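PDB 3IT8: 2L protein from Yaba-like disease virus, which probably binds host tumour necrosis factor, using an MHC class I-like domain joined to an immunoglobulin-like domain. Local coordinates for residues I213-E218 with V282-T287. Numbering follows the deposited sequence.
Sequences ITKWIE and VVFHDT
Val282 pairs with Lys215 in an antiparallel sheet of the immunoglobulin-like domain, where strand 213-218 borders strand 279-284. Two backbone hydrogen bonds link this pair: Val282 N to Lys215 O at 2.8 Å and Lys215 N to Val282 O at 2.9 Å. The CG2 methyl of Val282 also meets CD1 of Ile217 at 3.9 Å. Val283 and Thr214 form the next, non-hydrogen-bonded pair. Their side chains lie on the face opposite Val282 and Lys215, which packs against strand 198-207; there Val283 touches Cys202, one half of the disulfide with Cys281. Thr214 OG1 sits 4.1 Å from Val283 CG2, a loose contact. At Phe284 the hydrogen-bonded pattern returns. Its N donates to Ile213 O at 2.8 Å, and its O accepts from Ile213 N at 3.1 Å. The benzyl group lies on the same face as Val282 and Lys215. With CG anti to the carbonyl carbon (chi1 -64°), the ring extends back along the strand beside Lys215. Tyr228 meets this ring edge-to-face. Beyond CG the lysine chain is extended, carrying NZ to a salt bridge with Glu236. On the way, its CD passes obliquely by Phe284 CE1 at 3.4 Å, while Ile213 O lies at the ring edge, 3.6 Å from Phe284 CD1.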
ATOM      1  N   ILE D 213      22.003  11.385  28.116  1.00 53.17           N
ATOM      2  CA  ILE D 213      21.365  10.279  28.787  1.00 47.22           C
ATOM      3  C   ILE D 213      22.281   9.092  28.682  1.00 53.98           C
ATOM      4  O   ILE D 213      22.966   8.891  27.679  1.00 54.75           O
ATOM      5  CB  ILE D 213      19.989   9.955  28.199  1.00 74.08           C
ATOM      6  CG1 ILE D 213      19.032  11.111  28.496  1.00 50.52           C
ATOM      7  CG2 ILE D 213      19.456   8.679  28.818  1.00 50.52           C
ATOM      8  CD1 ILE D 213      17.643  10.925  27.954  1.00 50.52           C
ATOM      9  N   THR D 214      22.276   8.303  29.738  1.00 36.67           N
ATOM     10  CA  THR D 214      23.140   7.162  29.834  1.00 44.95           C
ATOM     11  C   THR D 214      22.359   5.894  30.154  1.00 53.93           C
ATOM     12  O   THR D 214      21.445   5.901  30.994  1.00 53.17           O
ATOM     13  CB  THR D 214      24.184   7.443  30.926  1.00 57.60           C
ATOM     14  OG1 THR D 214      25.451   6.977  30.493  1.00 45.28           O
ATOM     15  CG2 THR D 214      23.823   6.754  32.221  1.00 45.28           C
ATOM     16  N   LYS D 215      22.722   4.811  29.468  1.00 46.27           N
ATOM     17  CA  LYS D 215      22.099   3.502  29.683  1.00 49.47           C
ATOM     18  C   LYS D 215      23.149   2.446  29.992  1.00 52.17           C
ATOM     19  O   LYS D 215      24.148   2.321  29.285  1.00 52.48           O
ATOM     20  CB  LYS D 215      21.302   3.050  28.449  1.00 57.52           C
ATOM     21  CG  LYS D 215      20.022   3.801  28.225  1.00 48.53           C
ATOM     22  CD  LYS D 215      19.168   3.168  27.156  1.00 48.53           C
ATOM     23  CE  LYS D 215      17.806   3.849  27.121  1.00 48.53           C
ATOM     24  NZ  LYS D 215      16.790   3.084  26.337  1.00 48.53           N
ATOM     25  N   TRP D 216      22.917   1.698  31.061  1.00 49.52           N
ATOM     26  CA  TRP D 216      23.819   0.617  31.444  1.00 49.58           C
ATOM     27  C   TRP D 216      23.213  -0.711  31.007  1.00 51.53           C
ATOM     28  O   TRP D 216      22.142  -1.104  31.477  1.00 51.72           O
ATOM     29  CB  TRP D 216      24.065   0.613  32.955  1.00 78.20           C
ATOM     30  CG  TRP D 216      24.871   1.775  33.399  1.00 58.12           C
ATOM     31  CD1 TRP D 216      24.401   2.985  33.798  1.00 58.12           C
ATOM     32  CD2 TRP D 216      26.302   1.867  33.429  1.00 58.12           C
ATOM     33  NE1 TRP D 216      25.447   3.832  34.078  1.00 58.12           N
ATOM     34  CE2 TRP D 216      26.627   3.171  33.859  1.00 58.12           C
ATOM     35  CE3 TRP D 216      27.341   0.976  33.132  1.00 58.12           C
ATOM     36  CZ2 TRP D 216      27.953   3.609  34.003  1.00 58.12           C
ATOM     37  CZ3 TRP D 216      28.659   1.413  33.274  1.00 58.12           C
ATOM     38  CH2 TRP D 216      28.952   2.717  33.706  1.00 58.12           C
ATOM     39  N   ILE D 217      23.907  -1.393  30.101  1.00 58.29           N
ATOM     40  CA  ILE D 217      23.435  -2.667  29.572  1.00 59.66           C
ATOM     41  C   ILE D 217      24.479  -3.771  29.705  1.00 61.48           C
ATOM     42  O   ILE D 217      25.651  -3.565  29.390  1.00 58.28           O
ATOM     43  CB  ILE D 217      23.073  -2.513  28.093  1.00 58.26           C
ATOM     44  CG1 ILE D 217      22.046  -1.389  27.926  1.00 35.94           C
ATOM     45  CG2 ILE D 217      22.534  -3.804  27.564  1.00 35.94           C
ATOM     46  CD1 ILE D 217      21.741  -1.051  26.499  1.00 35.94           C
ATOM     47  N   GLU D 218      24.058  -4.941  30.174  1.00 57.54           N
ATOM     48  CA  GLU D 218      24.986  -6.053  30.322  1.00 60.19           C
ATOM     49  C   GLU D 218      25.580  -6.361  28.949  1.00 60.37           C
ATOM     50  O   GLU D 218      24.848  -6.464  27.964  1.00 59.22           O
ATOM     51  CB  GLU D 218      24.261  -7.259  30.910  1.00119.30           C
ATOM     52  CG  GLU D 218      24.048  -7.120  32.406  1.00 97.94           C
ATOM     53  CD  GLU D 218      23.115  -8.167  32.976  1.00 97.94           C
ATOM     54  OE1 GLU D 218      23.303  -9.367  32.676  1.00 97.94           O
ATOM     55  OE2 GLU D 218      22.195  -7.790  33.735  1.00 97.94           O
ATOM     56  N   VAL D 282      26.317   3.010  27.642  1.00 46.95           N
ATOM     57  CA  VAL D 282      25.832   3.518  26.359  1.00 42.94           C
ATOM     58  C   VAL D 282      25.461   4.984  26.562  1.00 53.34           C
ATOM     59  O   VAL D 282      24.582   5.301  27.358  1.00 44.40           O
ATOM     60  CB  VAL D 282      24.588   2.770  25.858  1.00 55.11           C
ATOM     61  CG1 VAL D 282      24.289   3.201  24.436  1.00 36.89           C
ATOM     62  CG2 VAL D 282      24.815   1.264  25.914  1.00 36.89           C
ATOM     63  N   VAL D 283      26.139   5.867  25.837  1.00 41.14           N
ATOM     64  CA  VAL D 283      25.925   7.309  25.938  1.00 32.88           C
ATOM     65  C   VAL D 283      25.114   7.899  24.799  1.00 40.80           C
ATOM     66  O   VAL D 283      25.500   7.779  23.636  1.00 41.39           O
ATOM     67  CB  VAL D 283      27.275   8.031  25.990  1.00 58.27           C
ATOM     68  CG1 VAL D 283      27.087   9.521  25.839  1.00 37.60           C
ATOM     69  CG2 VAL D 283      27.969   7.701  27.297  1.00 37.60           C
ATOM     70  N   PHE D 284      23.993   8.539  25.138  1.00 40.52           N
ATOM     71  CA  PHE D 284      23.136   9.163  24.135  1.00 36.72           C
ATOM     72  C   PHE D 284      23.320  10.669  24.152  1.00 44.55           C
ATOM     73  O   PHE D 284      23.054  11.324  25.153  1.00 43.93           O
ATOM     74  CB  PHE D 284      21.678   8.826  24.391  1.00 64.92           C
ATOM     75  CG  PHE D 284      21.370   7.376  24.261  1.00 39.69           C
ATOM     76  CD1 PHE D 284      21.502   6.525  25.348  1.00 39.69           C
ATOM     77  CD2 PHE D 284      20.936   6.849  23.042  1.00 39.69           C
ATOM     78  CE1 PHE D 284      21.203   5.167  25.228  1.00 39.69           C
ATOM     79  CE2 PHE D 284      20.634   5.485  22.907  1.00 39.69           C
ATOM     80  CZ  PHE D 284      20.767   4.644  24.003  1.00 39.69           C
ATOM     81  N   HIS D 285      23.783  11.211  23.035  1.00 39.12           N
ATOM     82  CA  HIS D 285      24.004  12.645  22.907  1.00 40.19           C
ATOM     83  C   HIS D 285      23.841  13.072  21.443  1.00 44.50           C
ATOM     84  O   HIS D 285      23.916  12.239  20.545  1.00 46.72           O
ATOM     85  CB  HIS D 285      25.402  12.984  23.393  1.00 66.35           C
ATOM     86  CG  HIS D 285      25.714  14.440  23.339  1.00 42.72           C
ATOM     87  ND1 HIS D 285      25.275  15.329  24.290  1.00 42.72           N
ATOM     88  CD2 HIS D 285      26.390  15.170  22.424  1.00 42.72           C
ATOM     89  CE1 HIS D 285      25.667  16.547  23.965  1.00 42.72           C
ATOM     90  NE2 HIS D 285      26.345  16.479  22.836  1.00 42.72           N
ATOM     91  N   ASP D 286      23.614  14.361  21.203  1.00 50.04           N
ATOM     92  CA  ASP D 286      23.431  14.854  19.837  1.00 51.95           C
ATOM     93  C   ASP D 286      24.600  14.476  18.937  1.00 53.29           C
ATOM     94  O   ASP D 286      24.405  14.024  17.809  1.00 56.85           O
ATOM     95  CB  ASP D 286      23.210  16.366  19.850  1.00 99.53           C
ATOM     96  CG  ASP D 286      21.754  16.736  20.097  1.00 70.49           C
ATOM     97  OD1 ASP D 286      21.015  15.886  20.649  1.00 70.49           O
ATOM     98  OD2 ASP D 286      21.356  17.874  19.742  1.00 70.49           O
ATOM     99  N   THR D 287      25.815  14.670  19.426  1.00 68.43           N
ATOM    100  CA  THR D 287      26.995  14.273  18.673  1.00 65.78           C
ATOM    101  C   THR D 287      27.025  12.788  19.012  1.00 71.55           C
ATOM    102  O   THR D 287      26.652  12.425  20.119  1.00 71.89           O
ATOM    103  CB  THR D 287      28.249  14.995  19.207  1.00 46.08           C
ATOM    104  OG1 THR D 287      28.509  14.604  20.559  1.00 31.89           O
ATOM    105  CG2 THR D 287      28.025  16.511  19.176  1.00 31.89           C
TER